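Local coordinates for Na-translocating NADH-quinone reductase subunit C NqrC (Shewanella oneidensis, PDB 4XHF), which binds flavin mononucleotide as the C subunit of a multisubunit membrane complex, and is represented here by its soluble fragment, at residues D39-Y44 and Y146-V151; L70-D75 and Q241-Q246; R91-A94 and E98-S101; K128-V133 and T157-V162; G195-R200 and A230-F235. All blocks are in the same frame, centred on the assembly; numbering follows the deposited sequence.

Contact 1 of 5, residues D39-Y44 and Y146-V151; sequences DELQRY and YGYVAV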
# COMPACT_ATOMS: atom_id res chain seq x y z
N ASP A 39 8.38 12.35 7.60
CA ASP A 39 7.34 13.33 7.31
C ASP A 39 6.56 12.94 6.06
O ASP A 39 5.33 12.98 6.05
CB ASP A 39 7.95 14.72 7.12
CG ASP A 39 8.42 15.35 8.42
OD1 ASP A 39 8.00 14.88 9.50
OD2 ASP A 39 9.21 16.31 8.36
N GLU A 40 7.28 12.57 5.00
CA GLU A 40 6.66 12.11 3.77
C GLU A 40 5.82 10.86 4.04
O GLU A 40 4.69 10.74 3.55
CB GLU A 40 7.71 11.81 2.70
CG GLU A 40 8.48 13.05 2.24
CD GLU A 40 9.68 12.72 1.37
OE1 GLU A 40 9.93 11.53 1.11
OE2 GLU A 40 10.38 13.67 0.94
N LEU A 41 6.37 9.94 4.83
CA LEU A 41 5.67 8.72 5.21
C LEU A 41 4.34 9.03 5.90
O LEU A 41 3.30 8.49 5.53
CB LEU A 41 6.55 7.88 6.14
CG LEU A 41 5.96 6.58 6.67
CD1 LEU A 41 5.63 5.63 5.54
CD2 LEU A 41 6.93 5.92 7.64
N GLN A 42 4.38 9.91 6.90
CA GLN A 42 3.19 10.28 7.65
C GLN A 42 2.13 10.89 6.72
O GLN A 42 0.95 10.59 6.85
CB GLN A 42 3.55 11.27 8.76
CG GLN A 42 4.26 10.62 9.95
CD GLN A 42 4.65 11.62 11.02
OE1 GLN A 42 5.10 12.72 10.72
NE2 GLN A 42 4.46 11.24 12.28
N ARG A 43 2.57 11.73 5.79
CA ARG A 43 1.66 12.36 4.85
C ARG A 43 1.04 11.31 3.92
O ARG A 43 -0.17 11.32 3.70
CB ARG A 43 2.37 13.44 4.04
CG ARG A 43 2.72 14.69 4.85
CD ARG A 43 3.16 15.85 3.96
NE ARG A 43 4.40 15.57 3.24
CZ ARG A 43 5.62 15.87 3.69
NH1 ARG A 43 5.79 16.47 4.86
NH2 ARG A 43 6.68 15.57 2.95
N TYR A 44 1.86 10.41 3.40
CA TYR A 44 1.39 9.35 2.52
C TYR A 44 0.29 8.53 3.17
O TYR A 44 -0.75 8.26 2.56
CB TYR A 44 2.54 8.41 2.12
CG TYR A 44 3.63 9.03 1.28
CD1 TYR A 44 3.37 10.07 0.40
CD2 TYR A 44 4.94 8.56 1.36
CE1 TYR A 44 4.38 10.63 -0.37
CE2 TYR A 44 5.95 9.11 0.60
CZ TYR A 44 5.66 10.15 -0.26
OH TYR A 44 6.67 10.70 -1.02
N TYR A 146 6.38 1.85 -6.05
CA TYR A 146 6.09 1.78 -4.62
C TYR A 146 4.92 2.66 -4.22
O TYR A 146 4.77 3.77 -4.74
CB TYR A 146 7.32 2.19 -3.81
CG TYR A 146 8.49 1.26 -3.95
CD1 TYR A 146 9.29 1.28 -5.09
CD2 TYR A 146 8.82 0.38 -2.94
CE1 TYR A 146 10.36 0.44 -5.22
CE2 TYR A 146 9.90 -0.47 -3.06
CZ TYR A 146 10.67 -0.44 -4.20
OH TYR A 146 11.74 -1.29 -4.31
N GLY A 147 4.11 2.19 -3.28
CA GLY A 147 2.98 2.95 -2.81
C GLY A 147 2.33 2.37 -1.57
O GLY A 147 2.87 1.47 -0.93
N TYR A 148 1.16 2.90 -1.23
CA TYR A 148 0.37 2.43 -0.10
C TYR A 148 -1.09 2.30 -0.50
O TYR A 148 -1.60 3.08 -1.30
CB TYR A 148 0.50 3.39 1.09
CG TYR A 148 1.90 3.49 1.67
CD1 TYR A 148 2.32 2.63 2.68
CD2 TYR A 148 2.80 4.43 1.20
CE1 TYR A 148 3.59 2.71 3.20
CE2 TYR A 148 4.08 4.52 1.72
CZ TYR A 148 4.47 3.66 2.72
OH TYR A 148 5.74 3.74 3.25
N VAL A 149 -1.76 1.29 0.06
CA VAL A 149 -3.20 1.10 -0.10
C VAL A 149 -3.89 1.09 1.25
O VAL A 149 -3.55 0.29 2.13
CB VAL A 149 -3.53 -0.21 -0.84
CG1 VAL A 149 -5.04 -0.36 -1.01
CG2 VAL A 149 -2.84 -0.24 -2.19
N ALA A 150 -4.87 1.97 1.41
CA ALA A 150 -5.71 2.00 2.60
C ALA A 150 -6.97 1.21 2.33
O ALA A 150 -7.67 1.47 1.36
CB ALA A 150 -6.04 3.43 2.99
N VAL A 151 -7.26 0.23 3.19
CA VAL A 151 -8.45 -0.60 3.05
C VAL A 151 -9.36 -0.41 4.25
O VAL A 151 -8.89 -0.22 5.37
CB VAL A 151 -8.08 -2.09 2.89
CG1 VAL A 151 -7.29 -2.31 1.61
CG2 VAL A 151 -7.28 -2.60 4.09
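Leu41 and Tyr148 make the tight part of this contact. The leucine side chain meets the tyrosine at about a right angle, and its CD1 branch lies 3.0 Å from Tyr148 OH and 3.6 Å from Tyr148 CZ. The first of these is unusually close for a methyl and an oxygen and is no hydrogen bond, so the packing is tight or slightly strained at this point. With CG of Leu41 anti to the backbone N (chi1 179°), the branched end swings toward the strand although the CB itself points along its flank. Both residues are buried, and Leu41 is further covered by Leu86. The apolar methyl thus sits directly against the phenol end of a ring that projects from the strand toward the helix, and no hydrogen bond links the two segments. Segment 39-44 is part of helix 29-48, whose C-terminal part packs on the antiparallel sheet; segment 146-151 is a stretch of strand 144-151 in that sheet. The fit is looser at Tyr44, although its CA and that of Tyr148 are the nearest pair across the segments, 7.5 Å apart. Its CB stays 4.1 Å from Tyr148 CD2, and its ring atom CD2 is equally far, 4.1 Å, from Tyr148 CE2, the two side chains lying at a slant. Tyr164 of strand 158-165 stacks on Tyr44 and also meets the Tyr148 ring. Unlike the buried Leu41 and Tyr148, Tyr44 is partly exposed, and this is the side of the contact nearer to solvent.

Contact 2 of 5, residues L70-D75 and Q241-Q246; sequences LLINLD and QTFFNQ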
# COMPACT_ATOMS: atom_id res chain seq x y z
N LEU A 70 2.64 -0.47 12.97
CA LEU A 70 2.86 -1.85 13.39
C LEU A 70 3.83 -2.56 12.46
O LEU A 70 3.75 -2.41 11.25
CB LEU A 70 1.54 -2.62 13.42
CG LEU A 70 0.51 -2.21 14.46
CD1 LEU A 70 -0.81 -2.89 14.17
CD2 LEU A 70 0.99 -2.57 15.85
N LEU A 71 4.74 -3.33 13.05
CA LEU A 71 5.56 -4.25 12.29
C LEU A 71 4.97 -5.64 12.49
O LEU A 71 4.88 -6.12 13.61
CB LEU A 71 7.02 -4.19 12.76
CG LEU A 71 8.03 -4.99 11.93
CD1 LEU A 71 8.15 -4.43 10.52
CD2 LEU A 71 9.39 -5.02 12.63
N ILE A 72 4.56 -6.27 11.40
CA ILE A 72 3.89 -7.56 11.47
C ILE A 72 4.64 -8.62 10.68
O ILE A 72 5.25 -8.33 9.65
CB ILE A 72 2.42 -7.47 10.96
CG1 ILE A 72 2.38 -7.05 9.49
CG2 ILE A 72 1.62 -6.51 11.82
CD1 ILE A 72 2.17 -8.19 8.53
N ASN A 73 4.59 -9.85 11.18
CA ASN A 73 5.14 -10.99 10.48
C ASN A 73 4.18 -11.44 9.39
O ASN A 73 3.06 -11.85 9.68
CB ASN A 73 5.42 -12.13 11.45
CG ASN A 73 6.16 -13.28 10.80
OD1 ASN A 73 5.56 -14.12 10.13
ND2 ASN A 73 7.47 -13.34 11.01
N LEU A 74 4.62 -11.37 8.14
CA LEU A 74 3.75 -11.64 7.00
C LEU A 74 3.25 -13.08 6.97
O LEU A 74 2.11 -13.34 6.59
CB LEU A 74 4.49 -11.32 5.70
CG LEU A 74 4.62 -9.83 5.38
CD1 LEU A 74 5.65 -9.60 4.29
CD2 LEU A 74 3.27 -9.25 4.97
N ASP A 75 4.10 -14.03 7.37
CA ASP A 75 3.73 -15.44 7.34
C ASP A 75 2.71 -15.80 8.41
O ASP A 75 1.78 -16.56 8.15
CB ASP A 75 4.98 -16.31 7.50
CG ASP A 75 5.89 -16.27 6.29
OD1 ASP A 75 5.37 -16.22 5.15
OD2 ASP A 75 7.12 -16.30 6.47
N GLN A 241 -2.67 -11.31 3.48
CA GLN A 241 -3.92 -12.05 3.66
C GLN A 241 -3.98 -12.70 5.04
O GLN A 241 -5.01 -12.65 5.71
CB GLN A 241 -4.09 -13.11 2.57
CG GLN A 241 -5.46 -13.09 1.92
CD GLN A 241 -5.55 -14.02 0.73
OE1 GLN A 241 -5.61 -13.58 -0.42
NE2 GLN A 241 -5.55 -15.32 1.00
N THR A 242 -2.88 -13.32 5.46
CA THR A 242 -2.81 -13.92 6.79
C THR A 242 -3.06 -12.86 7.86
O THR A 242 -3.84 -13.06 8.78
CB THR A 242 -1.44 -14.58 7.05
OG1 THR A 242 -1.29 -15.71 6.19
CG2 THR A 242 -1.30 -15.03 8.50
N PHE A 243 -2.38 -11.72 7.72
CA PHE A 243 -2.52 -10.62 8.66
C PHE A 243 -3.96 -10.14 8.77
O PHE A 243 -4.46 -9.90 9.87
CB PHE A 243 -1.62 -9.46 8.24
CG PHE A 243 -1.87 -8.19 9.00
CD1 PHE A 243 -1.70 -8.14 10.37
CD2 PHE A 243 -2.25 -7.04 8.33
CE1 PHE A 243 -1.93 -6.97 11.07
CE2 PHE A 243 -2.48 -5.86 9.03
CZ PHE A 243 -2.32 -5.83 10.40
N PHE A 244 -4.64 -10.02 7.64
CA PHE A 244 -6.04 -9.58 7.64
C PHE A 244 -6.94 -10.64 8.28
O PHE A 244 -7.84 -10.31 9.04
CB PHE A 244 -6.51 -9.27 6.22
CG PHE A 244 -5.96 -7.99 5.65
CD1 PHE A 244 -5.48 -6.98 6.47
CD2 PHE A 244 -5.92 -7.80 4.28
CE1 PHE A 244 -4.97 -5.81 5.93
CE2 PHE A 244 -5.42 -6.63 3.74
CZ PHE A 244 -4.94 -5.64 4.57
N ASN A 245 -6.69 -11.90 7.96
CA ASN A 245 -7.48 -12.99 8.53
C ASN A 245 -7.33 -13.07 10.05
O ASN A 245 -8.23 -13.53 10.74
CB ASN A 245 -7.08 -14.33 7.90
CG ASN A 245 -7.65 -14.52 6.51
OD1 ASN A 245 -8.67 -13.91 6.16
ND2 ASN A 245 -7.01 -15.36 5.72
N GLN A 246 -6.18 -12.64 10.55
CA GLN A 246 -5.95 -12.59 11.99
C GLN A 246 -6.78 -11.47 12.62
O GLN A 246 -7.29 -11.62 13.73
CB GLN A 246 -4.47 -12.37 12.30
CG GLN A 246 -3.58 -13.56 11.96
CD GLN A 246 -3.91 -14.79 12.79
OE1 GLN A 246 -4.46 -15.77 12.29
NE2 GLN A 246 -3.58 -14.73 14.08
O HOH W 1 0.12 -11.65 6.10
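A water molecule between Leu74 and Phe243 is held from both segments: Phe243 N donates to it over 3.0 Å, and it hydrogen-bonds to Leu74 O at 2.7 Å. The amide of Phe243 belongs to the first turn of helix 241-249, where a backbone N-H has no helical carbonyl before it to bind, and the water supplies an acceptor. Thr242, one residue earlier, rests against the same end of segment 70-75. Its CG2 methyl touches Asp75 O at 3.5 Å and its CB lies 3.8 Å from Leu74 O, so the aliphatic part of the threonine covers two successive carbonyl oxygens. The apolar half of the contact is formed by Ile72 and Phe243, whose side chains cross at about a right angle. CG1 of Ile72 lies over one face of the phenylalanine ring, while the CG2 methyl lies above the plane on the same side, near the CE1 side of the ring, 3.7 Å from Phe243 CE1. The isoleucine terminus follows the base of the ring, with Ile72 CD1 4.0 Å from Phe243 CB. The ring is brought to the strand by a chi1 of 170°, which sets CG opposite the backbone N. Beyond this pair Phe243 also packs on Val132 of strand 129-139, and Asp75 forms a salt bridge with Arg113. The helix is therefore anchored to the end of strand 67-73 by a buried apolar pair and a shared water, and the water bridges one amide and one carbonyl that do not bond directly.

Contact 3 of 5, residues R91-A94 and E98-S101; sequences RMAA and ETSS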
# COMPACT_ATOMS: atom_id res chain seq x y z
N ARG A 91 13.17 -1.51 2.42
CA ARG A 91 13.98 -1.83 1.25
C ARG A 91 15.12 -2.75 1.67
O ARG A 91 15.42 -3.73 0.99
CB ARG A 91 14.55 -0.56 0.60
CG ARG A 91 13.54 0.53 0.31
CD ARG A 91 12.63 0.19 -0.86
NE ARG A 91 11.65 1.25 -1.11
CZ ARG A 91 11.80 2.23 -2.00
NH1 ARG A 91 12.88 2.31 -2.77
NH2 ARG A 91 10.84 3.14 -2.12
N MET A 92 15.73 -2.42 2.80
CA MET A 92 16.87 -3.17 3.33
C MET A 92 16.43 -4.53 3.87
O MET A 92 17.11 -5.53 3.67
CB MET A 92 17.55 -2.36 4.43
CG MET A 92 18.85 -2.96 4.95
SD MET A 92 19.46 -2.12 6.43
CE MET A 92 19.66 -0.44 5.83
N ALA A 93 15.29 -4.54 4.55
CA ALA A 93 14.77 -5.77 5.14
C ALA A 93 14.44 -6.81 4.09
O ALA A 93 14.51 -8.01 4.34
CB ALA A 93 13.54 -5.46 5.97
N ALA A 94 14.07 -6.34 2.90
CA ALA A 94 13.65 -7.23 1.82
C ALA A 94 14.82 -7.97 1.17
O ALA A 94 14.62 -9.04 0.58
CB ALA A 94 12.90 -6.44 0.77
N GLU A 98 18.78 -12.88 6.02
CA GLU A 98 18.35 -13.37 7.33
C GLU A 98 17.01 -12.79 7.77
O GLU A 98 16.52 -13.10 8.86
CB GLU A 98 19.42 -13.04 8.38
CG GLU A 98 20.81 -13.57 8.02
CD GLU A 98 20.81 -15.06 7.76
OE1 GLU A 98 20.03 -15.79 8.41
OE2 GLU A 98 21.60 -15.51 6.90
N THR A 99 16.42 -11.94 6.93
CA THR A 99 15.12 -11.35 7.22
C THR A 99 14.27 -11.27 5.95
O THR A 99 13.40 -10.41 5.83
CB THR A 99 15.24 -9.94 7.82
OG1 THR A 99 15.95 -9.09 6.91
CG2 THR A 99 15.98 -9.98 9.15
N SER A 100 14.54 -12.17 5.01
CA SER A 100 13.82 -12.19 3.74
C SER A 100 13.76 -13.60 3.17
O SER A 100 14.45 -14.50 3.64
CB SER A 100 14.49 -11.26 2.73
OG SER A 100 15.69 -11.82 2.24
N SER A 101 12.93 -13.77 2.15
CA SER A 101 12.79 -15.05 1.46
C SER A 101 12.35 -14.82 0.02
O SER A 101 11.98 -13.71 -0.36
CB SER A 101 11.78 -15.94 2.18
OG SER A 101 10.46 -15.48 2.00
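Helix 90-95 is followed by a short connection to strand 100-101, and here the carbonyls of Ala93 and Ala94 face Thr99 and Ser100. The approach is almost wholly backbone oxygen against backbone and side chain. Ala93 O lies 3.0 Å from Thr99 O, two acceptors with no proton between them. The hydroxyl Thr99 OG1 comes to 3.1 Å of the same Ala93 O; a chi1 of 59°, setting OG1 between the backbone N and the carbonyl carbon, turns it back toward the helix. It hydrogen-bonds instead to Asn96 OD1 in the connection. Ser100 meets the second carbonyl through its methylene, with Ser100 CB 3.1 Å from Ala94 O. The hydroxyl Ser100 OG, 3.4 Å from Ala94 O, is badly angled for a bond and pairs with the backbone oxygen of Asn96. Ala94 O itself accepts a hydrogen bond from Thr112 OG1. Segment 98-101 joins the sheet, since Thr99 and Ser101 make backbone hydrogen bonds with Asn115 and Arg113 of strand 113-123. Clustered oxygens would be expected to repel one another somewhat, and no hydrogen bond crosses between the two segments; the close approach is probably offset by the bonds to Asn96 and to the neighbouring strand.

Contact 4 of 5, residues K128-V133 and T157-V162; sequences KLSSVV and TIKGVV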
# COMPACT_ATOMS: atom_id res chain seq x y z
N LYS A 128 -12.73 4.68 16.54
CA LYS A 128 -13.07 3.46 15.82
C LYS A 128 -12.12 3.28 14.63
O LYS A 128 -11.72 4.26 14.00
CB LYS A 128 -14.53 3.51 15.34
CG LYS A 128 -14.93 2.43 14.35
CD LYS A 128 -14.87 1.04 14.95
CE LYS A 128 -15.31 -0.02 13.95
NZ LYS A 128 -14.43 -0.09 12.75
N LEU A 129 -11.76 2.03 14.34
CA LEU A 129 -10.89 1.72 13.22
C LEU A 129 -11.47 2.26 11.91
O LEU A 129 -12.59 1.91 11.53
CB LEU A 129 -10.66 0.21 13.10
CG LEU A 129 -9.70 -0.24 12.00
CD1 LEU A 129 -8.27 0.19 12.30
CD2 LEU A 129 -9.77 -1.75 11.81
N SER A 130 -10.70 3.10 11.23
CA SER A 130 -11.14 3.75 10.01
C SER A 130 -10.62 3.00 8.79
O SER A 130 -11.35 2.77 7.82
CB SER A 130 -10.66 5.21 9.98
OG SER A 130 -11.25 5.93 8.91
N SER A 131 -9.35 2.61 8.84
CA SER A 131 -8.74 1.85 7.76
C SER A 131 -7.41 1.26 8.21
O SER A 131 -6.89 1.62 9.27
CB SER A 131 -8.53 2.73 6.52
OG SER A 131 -7.56 3.74 6.76
N VAL A 132 -6.89 0.35 7.40
CA VAL A 132 -5.54 -0.16 7.60
C VAL A 132 -4.74 0.13 6.34
O VAL A 132 -5.12 -0.29 5.24
CB VAL A 132 -5.53 -1.68 7.90
CG1 VAL A 132 -4.11 -2.15 8.19
CG2 VAL A 132 -6.44 -1.99 9.08
N VAL A 133 -3.66 0.88 6.49
CA VAL A 133 -2.81 1.25 5.37
C VAL A 133 -1.62 0.30 5.31
O VAL A 133 -0.89 0.14 6.29
CB VAL A 133 -2.31 2.70 5.48
CG1 VAL A 133 -1.60 3.12 4.20
CG2 VAL A 133 -3.48 3.64 5.77
N THR A 157 -12.86 -3.10 0.65
CA THR A 157 -13.11 -1.79 0.06
C THR A 157 -11.89 -0.88 0.22
O THR A 157 -11.38 -0.70 1.33
CB THR A 157 -14.34 -1.11 0.69
OG1 THR A 157 -15.48 -1.97 0.57
CG2 THR A 157 -14.65 0.22 0.01
N ILE A 158 -11.42 -0.33 -0.89
CA ILE A 158 -10.26 0.55 -0.89
C ILE A 158 -10.64 1.96 -0.41
O ILE A 158 -11.57 2.57 -0.93
CB ILE A 158 -9.63 0.63 -2.29
CG1 ILE A 158 -9.19 -0.77 -2.74
CG2 ILE A 158 -8.44 1.59 -2.29
CD1 ILE A 158 -8.79 -0.85 -4.19
N LYS A 159 -9.90 2.46 0.57
CA LYS A 159 -10.12 3.80 1.12
C LYS A 159 -9.22 4.83 0.43
O LYS A 159 -9.46 6.03 0.53
CB LYS A 159 -9.86 3.80 2.63
CG LYS A 159 -10.37 5.03 3.37
CD LYS A 159 -11.88 4.98 3.56
CE LYS A 159 -12.39 6.16 4.38
NZ LYS A 159 -11.81 6.17 5.75
N GLY A 160 -8.19 4.35 -0.25
CA GLY A 160 -7.30 5.23 -0.98
C GLY A 160 -6.01 4.55 -1.41
O GLY A 160 -5.50 3.67 -0.71
N VAL A 161 -5.50 4.96 -2.56
CA VAL A 161 -4.23 4.46 -3.08
C VAL A 161 -3.28 5.63 -3.30
O VAL A 161 -3.66 6.65 -3.87
CB VAL A 161 -4.43 3.70 -4.39
CG1 VAL A 161 -3.08 3.26 -4.97
CG2 VAL A 161 -5.33 2.49 -4.17
N VAL A 162 -2.04 5.46 -2.84
CA VAL A 162 -1.00 6.47 -3.00
C VAL A 162 0.26 5.82 -3.55
O VAL A 162 0.86 4.97 -2.89
CB VAL A 162 -0.68 7.17 -1.67
CG1 VAL A 162 0.46 8.17 -1.84
CG2 VAL A 162 -1.91 7.88 -1.12
O HOH W 2 -9.21 5.91 7.22
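Lys159 and the consecutive serines Ser130 and Ser131 face each other from two strands that do not pair directly. The lysine leaves its strand pointing toward segment 128-133, then bends twice along its length (chi2 76°, chi4 -62°), which curls the ammonium group round to the serine hydroxyls instead of letting it run straight outward. Lys159 NZ ends 3.2 Å from Ser130 OG, but the angle is poor for a direct hydrogen bond. A water molecule makes the link instead: it accepts from Lys159 NZ at 3.0 Å and hydrogen-bonds to Ser130 OG at 2.6 Å and to Ser131 OG at 2.8 Å. The two hydroxyls converge on it from successive residues, that of Ser131 set between its backbone N and carbonyl carbon by a chi1 of 67°. Nearer the backbone, the stems stand side by side, with Ser131 CB 4.2 Å from Lys159 CB, and both residues pack on Ala150 of the intervening strand 144-151. The polar end is thus gathered round one water while the base of the contact is plain aliphatic touch. Backbone irregularities probably contribute to how the groups meet: Ser130 and Ser131 both lie opposite Val122, and Lys159 and Gly160 both lie opposite Ala150. Each pair is a classic beta bulge, and the arrangement belongs to a bulged antiparallel sheet, with strands 129-139 and 158-165 flanking strand 144-151.

Contact 5 of 5, residues G195-R200 and A230-F235; sequences GKFAMR and AMEFWF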
# COMPACT_ATOMS: atom_id res chain seq x y z
N GLY A 195 -13.87 -14.63 -2.36
CA GLY A 195 -12.65 -14.23 -1.67
C GLY A 195 -11.45 -14.13 -2.58
O GLY A 195 -10.31 -14.01 -2.12
N LYS A 196 -11.70 -14.19 -3.89
CA LYS A 196 -10.63 -14.15 -4.88
C LYS A 196 -10.37 -12.73 -5.35
O LYS A 196 -11.31 -11.96 -5.59
CB LYS A 196 -11.00 -15.04 -6.07
CG LYS A 196 -10.02 -14.96 -7.24
CD LYS A 196 -10.40 -15.94 -8.34
CE LYS A 196 -10.06 -17.37 -7.96
NZ LYS A 196 -11.08 -18.32 -8.48
N PHE A 197 -9.10 -12.37 -5.47
CA PHE A 197 -8.69 -11.07 -5.98
C PHE A 197 -9.34 -10.83 -7.34
O PHE A 197 -9.27 -11.68 -8.23
CB PHE A 197 -7.17 -11.00 -6.08
CG PHE A 197 -6.65 -9.65 -6.48
CD1 PHE A 197 -6.39 -8.69 -5.53
CD2 PHE A 197 -6.41 -9.35 -7.81
CE1 PHE A 197 -5.91 -7.45 -5.89
CE2 PHE A 197 -5.94 -8.12 -8.18
CZ PHE A 197 -5.68 -7.16 -7.22
N ALA A 198 -9.95 -9.65 -7.51
CA ALA A 198 -10.82 -9.41 -8.66
C ALA A 198 -10.53 -8.10 -9.40
O ALA A 198 -11.10 -7.85 -10.46
CB ALA A 198 -12.28 -9.41 -8.20
N MET A 199 -9.65 -7.26 -8.85
CA MET A 199 -9.34 -5.98 -9.47
C MET A 199 -8.72 -6.17 -10.86
O MET A 199 -7.75 -6.92 -11.02
CB MET A 199 -8.40 -5.16 -8.59
CG MET A 199 -9.01 -4.67 -7.29
SD MET A 199 -10.36 -3.49 -7.49
CE MET A 199 -9.56 -2.13 -8.32
N ARG A 200 -9.28 -5.48 -11.84
CA ARG A 200 -8.77 -5.50 -13.21
C ARG A 200 -8.77 -4.09 -13.78
O ARG A 200 -9.75 -3.36 -13.64
CB ARG A 200 -9.61 -6.42 -14.10
CG ARG A 200 -9.68 -7.86 -13.64
CD ARG A 200 -8.35 -8.57 -13.81
NE ARG A 200 -8.41 -9.96 -13.34
CZ ARG A 200 -8.22 -10.34 -12.08
NH1 ARG A 200 -7.94 -9.46 -11.13
NH2 ARG A 200 -8.30 -11.63 -11.77
N ALA A 230 0.86 -5.98 -8.66
CA ALA A 230 1.45 -5.61 -7.38
C ALA A 230 0.44 -5.82 -6.26
O ALA A 230 0.77 -6.40 -5.22
CB ALA A 230 1.92 -4.17 -7.41
N MET A 231 -0.78 -5.35 -6.47
CA MET A 231 -1.83 -5.52 -5.48
C MET A 231 -2.26 -6.98 -5.38
O MET A 231 -2.57 -7.46 -4.30
CB MET A 231 -3.04 -4.64 -5.83
CG MET A 231 -2.80 -3.17 -5.57
SD MET A 231 -4.24 -2.17 -5.98
CE MET A 231 -3.56 -0.52 -5.85
N GLU A 232 -2.25 -7.69 -6.51
CA GLU A 232 -2.63 -9.09 -6.53
C GLU A 232 -1.72 -9.92 -5.62
O GLU A 232 -2.18 -10.84 -4.94
CB GLU A 232 -2.58 -9.65 -7.95
CG GLU A 232 -2.99 -11.11 -8.03
CD GLU A 232 -2.92 -11.66 -9.43
OE1 GLU A 232 -2.56 -10.89 -10.35
OE2 GLU A 232 -3.21 -12.86 -9.62
N PHE A 233 -0.43 -9.59 -5.61
CA PHE A 233 0.52 -10.30 -4.77
C PHE A 233 0.39 -9.92 -3.30
O PHE A 233 0.33 -10.78 -2.43
CB PHE A 233 1.96 -10.03 -5.21
CG PHE A 233 2.99 -10.62 -4.29
CD1 PHE A 233 3.36 -11.95 -4.41
CD2 PHE A 233 3.57 -9.87 -3.28
CE1 PHE A 233 4.29 -12.51 -3.56
CE2 PHE A 233 4.50 -10.43 -2.42
CZ PHE A 233 4.86 -11.75 -2.56
N TRP A 234 0.34 -8.62 -3.04
CA TRP A 234 0.42 -8.12 -1.67
C TRP A 234 -0.89 -8.28 -0.91
O TRP A 234 -0.90 -8.22 0.31
CB TRP A 234 0.87 -6.67 -1.67
CG TRP A 234 2.35 -6.57 -1.83
CD1 TRP A 234 3.03 -6.16 -2.94
CD2 TRP A 234 3.33 -6.94 -0.86
NE1 TRP A 234 4.38 -6.23 -2.71
CE2 TRP A 234 4.59 -6.70 -1.44
CE3 TRP A 234 3.26 -7.43 0.44
CZ2 TRP A 234 5.78 -6.95 -0.75
CZ3 TRP A 234 4.44 -7.67 1.12
CH2 TRP A 234 5.68 -7.43 0.52
N PHE A 235 -1.98 -8.50 -1.64
CA PHE A 235 -3.24 -8.88 -1.01
C PHE A 235 -3.50 -10.38 -1.20
O PHE A 235 -4.58 -10.88 -0.90
CB PHE A 235 -4.40 -8.05 -1.58
CG PHE A 235 -4.37 -6.62 -1.14
CD1 PHE A 235 -4.75 -6.27 0.14
CD2 PHE A 235 -3.95 -5.63 -2.01
CE1 PHE A 235 -4.72 -4.95 0.55
CE2 PHE A 235 -3.91 -4.31 -1.60
CZ PHE A 235 -4.30 -3.97 -0.32
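Phe197 lies flat against the last turns of helix 221-234, and its chief interaction is a CH-pi contact with Glu232: Glu232 CA stands 3.6 Å from the ring centroid, only 9° off the ring normal. The backbone amide shares that face, Glu232 N being 3.5 Å from Phe197 CZ. A chi1 of -174° extends the ring from the loop onto the helix, and Met199 N comes over its opposite face, toward the rim. Apolar touches continue round the ring, where Phe197 CE2 meets Glu232 CB at 3.7 Å and Phe197 CZ meets Met231 CB at 3.9 Å, with Phe235 CB more loosely placed, 4.5 Å from Phe197 CD1. The glutamate chain is extended, and its carboxylate lies almost parallel to the ring (planes 6° apart). As for charge, Arg200 NH1 is 5.6 Å from Glu232 OE1, too far for a salt bridge, and may attract it weakly. Segment 195-200 therefore covers one flank of the helix's C-terminal end, while Met231 and Phe235 continue inward to Val149 of strand 144-151 and Trp234 turns to Phe136 and Tyr137 of strand 129-139.

In the fold
From the N terminus, helix 29-48 meets strand 144-151 in contact 1, closing a loop of about a hundred residues. Contact 3, between helix 90-95 and the residues leading into strand 100-101, lies within that loop and within the larger one of contact 2, which joins strand 67-73 to helix 241-249. Contacts 1 and 2 cross along the chain. Contact 4, between strands 129-139 and 158-165, crosses contact 1 but stays inside the span of contact 2. Contact 5 opens after contacts 1 and 4 have closed and is enclosed by contact 2. Val149 meets Met231 and Phe235, while Phe244 meets Val151 and Phe235, so the C-terminal helices join contacts 1, 2 and 5 against the sheet.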